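PDB 2I1S: plasmid pRiA4b Orf3-like domain-containing protein from Methanosarcina mazei, which is of unknown function but belongs to the plasmid pRiA4b ORF-3-like family of proteins. Local coordinates for residues 32-37 with 53-58; 39-44 with 101-106; 66-71 with 91-96. All coordinates share one frame; numbering follows the deposited sequence.

All three contacts lie on one mixed β-sheet and the helical pieces packed against it. Contact 1 and contact 2 share helix 34-44: its first turn meets strand 53-58, and its later turns meet the neighbouring strand 100-105, with contact centres about 8 Å apart. Contact 3 lies about 5 Å from contact 1, centre to centre, consistent with strand 65-69 pairing with strand 53-58 on its side away from strand 100-105; its distance from contact 2 is about 13 Å. Along the chain the segments of contacts 1 and 2 alternate, whereas contact 3 follows contact 1 and falls between the two segments of contact 2. Side chains of three strands adjacent in the sheet thus pack against helix 34-44 and the short helical turn at 90-93.

Contact 1: 32-37 with 53-58; sequences YTFLDL and HEFEMV
Asp36 OD2 is approached by two donors of Thr33, and the turn they close is the one that presents Phe34 to Phe55 on strand 53-58. Thr33 N donates to Asp36 OD2 at 3.2 Å in a nearly straight bond (172°), meeting the oxygen on its anti side and tilted from the carboxylate plane; the Thr33 hydroxyl adds a weak bond to the same oxygen. In return Thr33 OG1, at the N-cap position, accepts weakly from Asp36 N at 3.3 Å. Side chain to backbone in both directions, this is a capping box, and it fixes the start of helix 34-44.

The contact itself is apolar. Phe34 has CG anti to its carbonyl carbon (chi1 -76°), which sends the ring from the helix toward the strand. There it enters edge first: CD1 sits over the centre of one face of Phe55, 3.6 Å from Phe55 CG. The centroids of the Phe34 and Phe55 rings are 5.1 Å apart and the planes stand at 75°, the geometry of a T-shaped pair. Phe34 O also lies 3.5 Å from Phe55 CZ, a close approach rather than a bond. Farther along the strand, the extended chain of Met57 brings SD to the edge of the Phe34 ring, 4.0 Å from Phe34 CZ and near the ring plane, a Met-aromatic contact. One turn into the helix, Leu37 reaches Phe55 obliquely, with Leu37 CD2 3.6 Å from Phe55 CE1. The edge of Phe34 thus rests on the face of Phe55, with Met57 at another part of its edge and Leu37 against Phe55. All four side chains are buried, and Phe55 also meets the ring of Tyr103 on the next strand. The arrangement is that of a capped helix N-terminus packed through an aromatic cluster onto the face of a β-sheet.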
ATOM      1  N   TYR A  32       9.118   1.942  13.409  1.00 36.95           N
ATOM      2  CA  TYR A  32       9.273   1.951  11.961  1.00 36.89           C
ATOM      3  C   TYR A  32       9.405   3.344  11.400  1.00 36.82           C
ATOM      4  O   TYR A  32       8.732   4.265  11.865  1.00 37.00           O
ATOM      5  CB  TYR A  32       8.077   1.264  11.299  1.00 37.14           C
ATOM      6  CG  TYR A  32       8.395  -0.098  10.706  1.00 36.39           C
ATOM      7  CD1 TYR A  32       9.429  -0.886  11.220  1.00 36.06           C
ATOM      8  CD2 TYR A  32       7.640  -0.600   9.646  1.00 34.48           C
ATOM      9  CE1 TYR A  32       9.721  -2.120  10.666  1.00 36.40           C
ATOM     10  CE2 TYR A  32       7.914  -1.817   9.098  1.00 34.37           C
ATOM     11  CZ  TYR A  32       8.942  -2.582   9.606  1.00 37.48           C
ATOM     12  OH  TYR A  32       9.212  -3.807   9.017  1.00 39.00           O
ATOM     13  N   THR A  33      10.309   3.485  10.419  1.00 36.61           N
ATOM     14  CA  THR A  33      10.453   4.713   9.661  1.00 36.33           C
ATOM     15  C   THR A  33       9.453   4.632   8.509  1.00 36.74           C
ATOM     16  O   THR A  33       8.822   3.586   8.296  1.00 37.69           O
ATOM     17  CB  THR A  33      11.886   4.898   9.114  1.00 36.06           C
ATOM     18  OG1 THR A  33      12.188   3.858   8.170  1.00 37.30           O
ATOM     19  CG2 THR A  33      12.914   4.853  10.227  1.00 34.03           C
ATOM     20  N   PHE A  34       9.284   5.729   7.772  1.00 36.75           N
ATOM     21  CA  PHE A  34       8.506   5.686   6.540  1.00 36.25           C
ATOM     22  C   PHE A  34       9.138   4.801   5.459  1.00 36.54           C
ATOM     23  O   PHE A  34       8.414   4.189   4.693  1.00 37.80           O
ATOM     24  CB  PHE A  34       8.141   7.093   6.060  1.00 35.41           C
ATOM     25  CG  PHE A  34       7.021   7.710   6.861  1.00 34.87           C
ATOM     26  CD1 PHE A  34       5.717   7.725   6.369  1.00 34.11           C
ATOM     27  CD2 PHE A  34       7.253   8.205   8.136  1.00 32.52           C
ATOM     28  CE1 PHE A  34       4.666   8.272   7.135  1.00 35.29           C
ATOM     29  CE2 PHE A  34       6.211   8.741   8.902  1.00 34.25           C
ATOM     30  CZ  PHE A  34       4.918   8.783   8.404  1.00 32.77           C
ATOM     31  N   LEU A  35      10.464   4.685   5.418  1.00 36.85           N
ATOM     32  CA  LEU A  35      11.088   3.785   4.447  1.00 36.89           C
ATOM     33  C   LEU A  35      10.606   2.360   4.680  1.00 36.88           C
ATOM     34  O   LEU A  35      10.170   1.691   3.747  1.00 37.33           O
ATOM     35  CB  LEU A  35      12.619   3.860   4.485  1.00 36.52           C
ATOM     36  CG  LEU A  35      13.399   2.976   3.494  1.00 37.30           C
ATOM     37  CD1 LEU A  35      12.968   3.228   2.017  1.00 38.48           C
ATOM     38  CD2 LEU A  35      14.892   3.183   3.621  1.00 36.61           C
ATOM     39  N   ASP A  36      10.695   1.926   5.931  1.00 36.76           N
ATOM     40  CA  ASP A  36      10.209   0.627   6.393  1.00 37.40           C
ATOM     41  C   ASP A  36       8.769   0.351   5.989  1.00 37.53           C
ATOM     42  O   ASP A  36       8.450  -0.779   5.552  1.00 38.53           O
ATOM     43  CB  ASP A  36      10.293   0.557   7.923  1.00 37.87           C
ATOM     44  CG  ASP A  36      11.715   0.450   8.449  1.00 37.59           C
ATOM     45  OD1 ASP A  36      12.592  -0.104   7.750  1.00 40.33           O
ATOM     46  OD2 ASP A  36      11.952   0.917   9.582  1.00 38.73           O
ATOM     47  N   LEU A  37       7.917   1.375   6.121  1.00 36.88           N
ATOM     48  CA  LEU A  37       6.513   1.307   5.706  1.00 35.84           C
ATOM     49  C   LEU A  37       6.329   1.235   4.180  1.00 35.96           C
ATOM     50  O   LEU A  37       5.507   0.445   3.682  1.00 35.56           O
ATOM     51  CB  LEU A  37       5.731   2.487   6.294  1.00 35.97           C
ATOM     52  CG  LEU A  37       4.247   2.633   5.918  1.00 35.54           C
ATOM     53  CD1 LEU A  37       3.445   1.456   6.461  1.00 37.51           C
ATOM     54  CD2 LEU A  37       3.614   3.975   6.350  1.00 34.80           C
ATOM     55  N   HIS A  53       8.053   6.971  -5.263  1.00 34.86           N
ATOM     56  CA  HIS A  53       6.966   7.027  -4.284  1.00 35.63           C
ATOM     57  C   HIS A  53       7.044   8.261  -3.360  1.00 36.52           C
ATOM     58  O   HIS A  53       8.066   8.938  -3.292  1.00 37.57           O
ATOM     59  CB  HIS A  53       6.892   5.726  -3.473  1.00 34.91           C
ATOM     60  CG  HIS A  53       7.828   5.694  -2.331  1.00 32.71           C
ATOM     61  ND1 HIS A  53       9.110   5.199  -2.441  1.00 33.63           N
ATOM     62  CD2 HIS A  53       7.696   6.144  -1.062  1.00 30.20           C
ATOM     63  CE1 HIS A  53       9.719   5.327  -1.274  1.00 32.80           C
ATOM     64  NE2 HIS A  53       8.887   5.910  -0.427  1.00 30.02           N
ATOM     65  N   GLU A  54       5.947   8.583  -2.681  1.00 37.23           N
ATOM     66  CA  GLU A  54       5.997   9.526  -1.565  1.00 37.56           C
ATOM     67  C   GLU A  54       4.761   9.399  -0.697  1.00 36.54           C
ATOM     68  O   GLU A  54       3.756   8.871  -1.151  1.00 37.17           O
ATOM     69  CB  GLU A  54       6.239  10.973  -2.016  1.00 37.99           C
ATOM     70  CG  GLU A  54       5.059  11.690  -2.597  1.00 41.23           C
ATOM     71  CD  GLU A  54       5.329  13.190  -2.712  1.00 46.39           C
ATOM     72  OE1 GLU A  54       6.456  13.613  -2.351  1.00 47.53           O
ATOM     73  OE2 GLU A  54       4.418  13.940  -3.165  1.00 48.51           O
ATOM     74  N   PHE A  55       4.898   9.812   0.559  1.00 35.25           N
ATOM     75  CA  PHE A  55       3.811   9.927   1.501  1.00 35.16           C
ATOM     76  C   PHE A  55       3.453  11.422   1.638  1.00 36.15           C
ATOM     77  O   PHE A  55       4.331  12.296   1.537  1.00 35.25           O
ATOM     78  CB  PHE A  55       4.204   9.394   2.881  1.00 34.68           C
ATOM     79  CG  PHE A  55       4.699   7.963   2.888  1.00 34.36           C
ATOM     80  CD1 PHE A  55       3.831   6.914   3.193  1.00 31.69           C
ATOM     81  CD2 PHE A  55       6.050   7.665   2.609  1.00 33.81           C
ATOM     82  CE1 PHE A  55       4.285   5.587   3.199  1.00 30.67           C
ATOM     83  CE2 PHE A  55       6.512   6.349   2.617  1.00 34.22           C
ATOM     84  CZ  PHE A  55       5.605   5.293   2.915  1.00 32.50           C
ATOM     85  N   GLU A  56       2.162  11.689   1.814  1.00 36.71           N
ATOM     86  CA  GLU A  56       1.651  12.981   2.255  1.00 38.86           C
ATOM     87  C   GLU A  56       0.927  12.749   3.586  1.00 38.08           C
ATOM     88  O   GLU A  56       0.011  11.938   3.663  1.00 37.41           O
ATOM     89  CB  GLU A  56       0.618  13.526   1.274  1.00 38.51           C
ATOM     90  CG  GLU A  56       1.150  14.184   0.023  1.00 42.11           C
ATOM     91  CD  GLU A  56       0.027  14.754  -0.850  1.00 42.50           C
ATOM     92  OE1 GLU A  56      -1.171  14.752  -0.413  1.00 46.60           O
ATOM     93  OE2 GLU A  56       0.353  15.206  -1.980  1.00 48.95           O
ATOM     94  N   MET A  57       1.319  13.471   4.623  1.00 38.50           N
ATOM     95  CA  MET A  57       0.661  13.336   5.938  1.00 38.73           C
ATOM     96  C   MET A  57       0.705  14.678   6.678  1.00 39.82           C
ATOM     97  O   MET A  57       1.694  15.417   6.570  1.00 40.20           O
ATOM     98  CB  MET A  57       1.346  12.209   6.734  1.00 38.54           C
ATOM     99  CG  MET A  57       0.722  11.857   8.056  1.00 39.11           C
ATOM    100  SD  MET A  57       1.130  10.195   8.622  1.00 36.38           S
ATOM    101  CE  MET A  57      -0.292  10.001   9.645  1.00 35.99           C
ATOM    102  N   VAL A  58      -0.376  15.007   7.393  1.00 40.65           N
ATOM    103  CA  VAL A  58      -0.352  16.083   8.399  1.00 40.77           C
ATOM    104  C   VAL A  58       0.663  15.790   9.531  1.00 41.59           C
ATOM    105  O   VAL A  58       0.658  14.695  10.128  1.00 41.55           O
ATOM    106  CB  VAL A  58      -1.767  16.325   9.027  1.00 40.85           C
ATOM    107  CG1 VAL A  58      -1.674  17.158  10.287  1.00 38.88           C
ATOM    108  CG2 VAL A  58      -2.699  16.976   8.022  1.00 40.00           C
TER

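Contact 2: 39-44 with 101-106; sequences KAIQAV and ALYTYD
Tyr103 carries Ile41 CD1 over one face of its ring and Gln42 NE2 at its edge, while the same NE2 lies over the centre of one face of Tyr105. This is α/β packing of helix 34-44 on a sheet: the helix and strand segments approach to 11.0 Å between axes and run at 65° to each other, leaving room for one layer of side chains.

Ile41 supplies both of its branches. CD1 lies over the face of the Tyr103 ring, 3.7 Å from its centroid and offset toward the rim, a CH-pi contact; the other branch, CG2, comes to 3.4 Å from Tyr103 CE2. Ile41 and Tyr103 run alongside in opposite senses, and the tyrosine hydroxyl lies beyond Ile41, next to Gln42.

There Gln42 NE2 donates to Tyr103 OH at 2.8 Å, bent to 140°, with the oxygen tilted somewhat from the amide plane. A fold in the glutamine chain at its second torsion (chi2 -64°) turns the amide toward the strand. The hydroxyl also pairs with His38 ND1, giving this buried oxygen two partners. A phenylalanine in place of Tyr103 would probably cost Gln42 NE2 and His38 ND1 the hydroxyl they share.

Tyr105 has its own polar anchors in Glu142 and Tyr50 N, which hold its hydroxyl. Gln42 OE1 accepts from Asp49 N, fixing the amide flip, and NE2 rests 3.5 Å above the plane of the Tyr105 ring, with CD1 of that ring its nearest atom.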
ATOM      1  N   LYS A  39       8.353  -0.142   2.194  1.00 36.11           N
ATOM      2  CA  LYS A  39       8.672  -1.549   1.886  1.00 35.97           C
ATOM      3  C   LYS A  39       7.573  -2.550   2.251  1.00 35.43           C
ATOM      4  O   LYS A  39       7.479  -3.602   1.631  1.00 35.63           O
ATOM      5  CB  LYS A  39       9.991  -1.966   2.514  1.00 35.11           C
ATOM      6  CG  LYS A  39      11.164  -1.244   1.937  1.00 37.07           C
ATOM      7  CD  LYS A  39      12.406  -1.583   2.704  1.00 39.82           C
ATOM      8  CE  LYS A  39      13.605  -0.860   2.114  1.00 44.10           C
ATOM      9  NZ  LYS A  39      14.778  -0.871   3.077  1.00 43.51           N
ATOM     10  N   ALA A  40       6.769  -2.241   3.262  1.00 34.80           N
ATOM     11  CA  ALA A  40       5.709  -3.154   3.712  1.00 34.37           C
ATOM     12  C   ALA A  40       4.519  -3.058   2.742  1.00 34.53           C
ATOM     13  O   ALA A  40       3.941  -4.068   2.316  1.00 34.83           O
ATOM     14  CB  ALA A  40       5.300  -2.841   5.171  1.00 33.55           C
ATOM     15  N   ILE A  41       4.176  -1.826   2.384  1.00 34.22           N
ATOM     16  CA  ILE A  41       3.301  -1.550   1.239  1.00 34.15           C
ATOM     17  C   ILE A  41       3.703  -2.288  -0.059  1.00 33.34           C
ATOM     18  O   ILE A  41       2.853  -2.954  -0.688  1.00 33.18           O
ATOM     19  CB  ILE A  41       3.100   0.009   0.996  1.00 33.61           C
ATOM     20  CG1 ILE A  41       2.541   0.688   2.254  1.00 32.22           C
ATOM     21  CG2 ILE A  41       2.128   0.245  -0.200  1.00 32.80           C
ATOM     22  CD1 ILE A  41       2.514   2.261   2.147  1.00 34.94           C
ATOM     23  N   GLN A  42       4.973  -2.185  -0.460  1.00 33.38           N
ATOM     24  CA  GLN A  42       5.410  -2.882  -1.675  1.00 32.93           C
ATOM     25  C   GLN A  42       5.152  -4.384  -1.575  1.00 32.67           C
ATOM     26  O   GLN A  42       4.787  -5.031  -2.575  1.00 32.91           O
ATOM     27  CB  GLN A  42       6.917  -2.644  -1.976  1.00 33.69           C
ATOM     28  CG  GLN A  42       7.302  -1.246  -2.419  1.00 31.05           C
ATOM     29  CD  GLN A  42       6.677  -0.849  -3.728  1.00 29.09           C
ATOM     30  OE1 GLN A  42       6.965  -1.426  -4.749  1.00 27.83           O
ATOM     31  NE2 GLN A  42       5.841   0.182  -3.705  1.00 31.82           N
ATOM     32  N   ALA A  43       5.368  -4.921  -0.373  1.00 32.06           N
ATOM     33  CA  ALA A  43       5.245  -6.340  -0.060  1.00 32.01           C
ATOM     34  C   ALA A  43       3.813  -6.828  -0.135  1.00 31.99           C
ATOM     35  O   ALA A  43       3.548  -7.812  -0.826  1.00 32.02           O
ATOM     36  CB  ALA A  43       5.836  -6.636   1.310  1.00 31.87           C
ATOM     37  N   VAL A  44       2.889  -6.110   0.510  1.00 32.66           N
ATOM     38  CA  VAL A  44       1.464  -6.519   0.561  1.00 32.55           C
ATOM     39  C   VAL A  44       0.755  -6.388  -0.767  1.00 32.42           C
ATOM     40  O   VAL A  44      -0.187  -7.160  -1.044  1.00 32.57           O
ATOM     41  CB  VAL A  44       0.600  -5.859   1.723  1.00 32.77           C
ATOM     42  CG1 VAL A  44       1.141  -6.226   3.033  1.00 31.26           C
ATOM     43  CG2 VAL A  44       0.479  -4.330   1.569  1.00 33.04           C
ATOM     44  N   ALA A 101      -2.539   8.651   6.305  1.00 38.04           N
ATOM     45  CA  ALA A 101      -1.526   9.144   5.358  1.00 36.70           C
ATOM     46  C   ALA A 101      -1.987   8.815   3.960  1.00 36.09           C
ATOM     47  O   ALA A 101      -2.779   7.897   3.761  1.00 36.30           O
ATOM     48  CB  ALA A 101      -0.198   8.445   5.588  1.00 36.27           C
ATOM     49  N   LEU A 102      -1.494   9.565   2.986  1.00 35.12           N
ATOM     50  CA  LEU A 102      -1.599   9.156   1.589  1.00 34.51           C
ATOM     51  C   LEU A 102      -0.229   8.741   1.002  1.00 33.28           C
ATOM     52  O   LEU A 102       0.741   9.500   1.057  1.00 33.61           O
ATOM     53  CB  LEU A 102      -2.245  10.250   0.754  1.00 33.89           C
ATOM     54  CG  LEU A 102      -2.478   9.855  -0.716  1.00 35.74           C
ATOM     55  CD1 LEU A 102      -3.595   8.801  -0.898  1.00 33.27           C
ATOM     56  CD2 LEU A 102      -2.745  11.146  -1.534  1.00 34.70           C
ATOM     57  N   TYR A 103      -0.179   7.552   0.429  1.00 32.10           N
ATOM     58  CA  TYR A 103       1.016   7.023  -0.241  1.00 31.52           C
ATOM     59  C   TYR A 103       0.775   6.973  -1.739  1.00 31.41           C
ATOM     60  O   TYR A 103      -0.158   6.324  -2.186  1.00 31.86           O
ATOM     61  CB  TYR A 103       1.294   5.608   0.273  1.00 30.47           C
ATOM     62  CG  TYR A 103       2.404   4.816  -0.383  1.00 30.08           C
ATOM     63  CD1 TYR A 103       3.738   5.009  -0.031  1.00 32.06           C
ATOM     64  CD2 TYR A 103       2.123   3.815  -1.302  1.00 31.80           C
ATOM     65  CE1 TYR A 103       4.771   4.242  -0.601  1.00 31.69           C
ATOM     66  CE2 TYR A 103       3.151   3.032  -1.879  1.00 30.96           C
ATOM     67  CZ  TYR A 103       4.473   3.242  -1.522  1.00 32.54           C
ATOM     68  OH  TYR A 103       5.495   2.431  -2.060  1.00 30.03           O
ATOM     69  N   THR A 104       1.623   7.645  -2.499  1.00 31.77           N
ATOM     70  CA  THR A 104       1.620   7.558  -3.950  1.00 32.39           C
ATOM     71  C   THR A 104       2.858   6.762  -4.428  1.00 32.65           C
ATOM     72  O   THR A 104       3.986   6.982  -3.978  1.00 32.47           O
ATOM     73  CB  THR A 104       1.572   8.988  -4.587  1.00 32.67           C
ATOM     74  OG1 THR A 104       0.438   9.702  -4.068  1.00 33.02           O
ATOM     75  CG2 THR A 104       1.480   8.937  -6.137  1.00 32.49           C
ATOM     76  N   TYR A 105       2.621   5.811  -5.327  1.00 32.72           N
ATOM     77  CA  TYR A 105       3.658   5.010  -5.925  1.00 32.48           C
ATOM     78  C   TYR A 105       3.413   5.007  -7.442  1.00 33.43           C
ATOM     79  O   TYR A 105       2.282   4.752  -7.894  1.00 33.80           O
ATOM     80  CB  TYR A 105       3.620   3.588  -5.345  1.00 32.02           C
ATOM     81  CG  TYR A 105       4.482   2.598  -6.107  1.00 32.07           C
ATOM     82  CD1 TYR A 105       5.887   2.772  -6.172  1.00 32.77           C
ATOM     83  CD2 TYR A 105       3.908   1.519  -6.804  1.00 28.67           C
ATOM     84  CE1 TYR A 105       6.713   1.880  -6.886  1.00 29.60           C
ATOM     85  CE2 TYR A 105       4.713   0.614  -7.511  1.00 27.19           C
ATOM     86  CZ  TYR A 105       6.136   0.818  -7.564  1.00 30.32           C
ATOM     87  OH  TYR A 105       6.986  -0.056  -8.256  1.00 29.60           O
ATOM     88  N   ASP A 106       4.466   5.285  -8.224  1.00 34.26           N
ATOM     89  CA  ASP A 106       4.396   5.372  -9.693  1.00 34.74           C
ATOM     90  C   ASP A 106       3.760   6.687 -10.071  1.00 34.96           C
ATOM     91  O   ASP A 106       2.537   6.818 -10.039  1.00 35.16           O
ATOM     92  CB  ASP A 106       3.618   4.185 -10.337  1.00 35.06           C
ATOM     93  CG  ASP A 106       3.866   4.053 -11.853  1.00 35.14           C
ATOM     94  OD1 ASP A 106       3.765   2.943 -12.391  1.00 34.14           O
ATOM     95  OD2 ASP A 106       4.181   5.064 -12.520  1.00 38.02           O
TER

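Contact 3: 66-71 with 91-96; sequences DKIGAE and SDYFTL
Tyr93 is held at two points by strand 65-69: its hydroxyl by Asp66 and one ring face by Ile68. The polar point is the tighter. Tyr93 OH donates to Asp66 OD2 at 2.6 Å, using the anti lone pair of that oxygen, which lies at the ring edge in its plane. The carboxylate itself is turned steeply, 77° from the ring, so its flat side does not stack on the tyrosine. A chi1 of -72° sets the Asp66 carboxylate beside its own backbone N and within bonding distance of the hydroxyl.

Strand 65-69 runs antiparallel to strand 53-58 in the mixed sheet, and the short, weakly bonded helical turn about 91-93 places Tyr93 against it. Ile68, two residues after Asp66 and so on the same face of the strand, sends CD1 over the Tyr93 ring. This CH-pi contact is looser: CD1 is 4.1 Å from the ring centroid, displaced toward the rim, with Tyr93 CZ its nearest atom at 3.9 Å. The rings of Phe34 and Tyr93 also meet, nearly perpendicular.

Tyr93 and Ile68 are buried, whereas the Asp66 end is partly open to solvent. Lys67 points away from the contact and is exposed.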
ATOM      1  N   ASP A  66       2.991  17.504   5.547  1.00 41.44           N
ATOM      2  CA  ASP A  66       4.377  17.180   5.163  1.00 41.55           C
ATOM      3  C   ASP A  66       4.431  16.178   4.019  1.00 41.41           C
ATOM      4  O   ASP A  66       3.645  15.240   3.987  1.00 42.08           O
ATOM      5  CB  ASP A  66       5.158  16.581   6.352  1.00 41.39           C
ATOM      6  CG  ASP A  66       5.489  17.611   7.427  1.00 43.08           C
ATOM      7  OD1 ASP A  66       5.347  18.839   7.182  1.00 42.75           O
ATOM      8  OD2 ASP A  66       5.928  17.183   8.522  1.00 44.63           O
ATOM      9  N   LYS A  67       5.366  16.374   3.094  1.00 41.52           N
ATOM     10  CA  LYS A  67       5.683  15.384   2.081  1.00 41.48           C
ATOM     11  C   LYS A  67       6.892  14.572   2.555  1.00 41.41           C
ATOM     12  O   LYS A  67       7.931  15.147   2.914  1.00 41.21           O
ATOM     13  CB  LYS A  67       6.014  16.047   0.748  1.00 42.27           C
ATOM     14  CG  LYS A  67       4.827  16.511  -0.089  1.00 44.30           C
ATOM     15  CD  LYS A  67       5.255  16.622  -1.573  1.00 48.66           C
ATOM     16  CE  LYS A  67       4.084  16.889  -2.550  1.00 49.14           C
ATOM     17  NZ  LYS A  67       3.508  18.266  -2.417  1.00 52.62           N
ATOM     18  N   ILE A  68       6.769  13.243   2.543  1.00 40.70           N
ATOM     19  CA  ILE A  68       7.842  12.377   3.036  1.00 40.95           C
ATOM     20  C   ILE A  68       8.257  11.384   1.944  1.00 41.82           C
ATOM     21  O   ILE A  68       7.414  10.697   1.383  1.00 42.47           O
ATOM     22  CB  ILE A  68       7.411  11.626   4.339  1.00 40.42           C
ATOM     23  CG1 ILE A  68       6.890  12.598   5.394  1.00 39.34           C
ATOM     24  CG2 ILE A  68       8.526  10.750   4.879  1.00 39.33           C
ATOM     25  CD1 ILE A  68       5.855  11.956   6.315  1.00 40.96           C
ATOM     26  N   GLY A  69       9.547  11.320   1.626  1.00 42.87           N
ATOM     27  CA  GLY A  69      10.003  10.458   0.549  1.00 43.57           C
ATOM     28  C   GLY A  69      11.503  10.323   0.531  1.00 45.05           C
ATOM     29  O   GLY A  69      12.187  10.714   1.479  1.00 44.52           O
ATOM     30  N   ALA A  70      12.018   9.750  -0.551  1.00 46.48           N
ATOM     31  CA  ALA A  70      13.443   9.443  -0.636  1.00 47.69           C
ATOM     32  C   ALA A  70      14.339  10.664  -0.469  1.00 48.72           C
ATOM     33  O   ALA A  70      14.036  11.753  -0.946  1.00 48.27           O
ATOM     34  CB  ALA A  70      13.765   8.703  -1.932  1.00 47.73           C
ATOM     35  N   GLU A  71      15.449  10.450   0.234  1.00 50.77           N
ATOM     36  CA  GLU A  71      16.464  11.475   0.428  1.00 52.02           C
ATOM     37  C   GLU A  71      16.971  12.098  -0.869  1.00 52.85           C
ATOM     38  O   GLU A  71      17.762  11.501  -1.615  1.00 52.74           O
ATOM     39  CB  GLU A  71      17.618  10.945   1.272  1.00 52.10           C
ATOM     40  CG  GLU A  71      17.387  11.175   2.753  1.00 52.59           C
ATOM     41  CD  GLU A  71      18.360  10.424   3.637  1.00 52.78           C
ATOM     42  OE1 GLU A  71      19.325   9.836   3.093  1.00 53.81           O
ATOM     43  OE2 GLU A  71      18.162  10.427   4.875  1.00 52.16           O
ATOM     44  N   SER A  91       5.877   6.877  14.504  1.00 43.00           N
ATOM     45  CA  SER A  91       5.549   7.315  15.867  1.00 42.52           C
ATOM     46  C   SER A  91       5.597   8.828  16.093  1.00 42.66           C
ATOM     47  O   SER A  91       5.078   9.324  17.085  1.00 42.09           O
ATOM     48  CB  SER A  91       6.459   6.610  16.883  1.00 42.43           C
ATOM     49  OG  SER A  91       7.780   7.141  16.889  1.00 41.38           O
ATOM     50  N   ASP A  92       6.229   9.551  15.177  1.00 43.02           N
ATOM     51  CA  ASP A  92       6.219  11.008  15.204  1.00 43.30           C
ATOM     52  C   ASP A  92       4.997  11.608  14.497  1.00 43.17           C
ATOM     53  O   ASP A  92       4.685  12.789  14.698  1.00 42.97           O
ATOM     54  CB  ASP A  92       7.500  11.535  14.572  1.00 43.79           C
ATOM     55  CG  ASP A  92       8.714  11.371  15.494  1.00 45.77           C
ATOM     56  OD1 ASP A  92       8.559  11.513  16.737  1.00 44.77           O
ATOM     57  OD2 ASP A  92       9.819  11.093  14.965  1.00 48.09           O
ATOM     58  N   TYR A  93       4.309  10.790  13.692  1.00 42.81           N
ATOM     59  CA  TYR A  93       3.183  11.245  12.866  1.00 42.92           C
ATOM     60  C   TYR A  93       1.822  10.623  13.186  1.00 43.58           C
ATOM     61  O   TYR A  93       0.830  11.343  13.349  1.00 44.05           O
ATOM     62  CB  TYR A  93       3.480  11.017  11.391  1.00 42.56           C
ATOM     63  CG  TYR A  93       4.406  12.040  10.784  1.00 41.49           C
ATOM     64  CD1 TYR A  93       3.904  13.185  10.196  1.00 39.75           C
ATOM     65  CD2 TYR A  93       5.780  11.836  10.773  1.00 42.24           C
ATOM     66  CE1 TYR A  93       4.740  14.119   9.632  1.00 40.79           C
ATOM     67  CE2 TYR A  93       6.634  12.767  10.215  1.00 43.14           C
ATOM     68  CZ  TYR A  93       6.113  13.917   9.648  1.00 41.58           C
ATOM     69  OH  TYR A  93       6.953  14.855   9.080  1.00 40.32           O
ATOM     70  N   PHE A  94       1.768   9.294  13.233  1.00 44.05           N
ATOM     71  CA  PHE A  94       0.521   8.583  13.498  1.00 44.26           C
ATOM     72  C   PHE A  94       0.166   8.618  14.979  1.00 44.32           C
ATOM     73  O   PHE A  94       0.957   8.235  15.845  1.00 44.74           O
ATOM     74  CB  PHE A  94       0.589   7.119  13.031  1.00 44.51           C
ATOM     75  CG  PHE A  94       0.569   6.937  11.528  1.00 44.65           C
ATOM     76  CD1 PHE A  94       1.762   6.863  10.807  1.00 44.41           C
ATOM     77  CD2 PHE A  94      -0.646   6.772  10.845  1.00 45.09           C
ATOM     78  CE1 PHE A  94       1.756   6.687   9.417  1.00 45.21           C
ATOM     79  CE2 PHE A  94      -0.672   6.585   9.473  1.00 45.56           C
ATOM     80  CZ  PHE A  94       0.543   6.538   8.746  1.00 44.80           C
ATOM     81  N   THR A  95      -1.037   9.095  15.261  1.00 44.33           N
ATOM     82  CA  THR A  95      -1.626   8.974  16.577  1.00 44.41           C
ATOM     83  C   THR A  95      -3.092   8.625  16.334  1.00 44.78           C
ATOM     84  O   THR A  95      -3.524   8.497  15.175  1.00 44.49           O
ATOM     85  CB  THR A  95      -1.505  10.292  17.396  1.00 44.55           C
ATOM     86  OG1 THR A  95      -2.653  11.123  17.172  1.00 43.86           O
ATOM     87  CG2 THR A  95      -0.215  11.061  17.027  1.00 44.36           C
ATOM     88  N   LEU A  96      -3.851   8.477  17.413  1.00 44.78           N
ATOM     89  CA  LEU A  96      -5.269   8.184  17.309  1.00 45.24           C
ATOM     90  C   LEU A  96      -6.125   9.396  16.854  1.00 45.73           C
ATOM     91  O   LEU A  96      -7.188   9.200  16.269  1.00 46.10           O
ATOM     92  CB  LEU A  96      -5.798   7.540  18.610  1.00 45.47           C
ATOM     93  CG  LEU A  96      -5.127   6.256  19.144  1.00 45.23           C
ATOM     94  CD1 LEU A  96      -5.621   5.928  20.558  1.00 44.93           C
ATOM     95  CD2 LEU A  96      -5.301   5.032  18.215  1.00 43.69           C
TER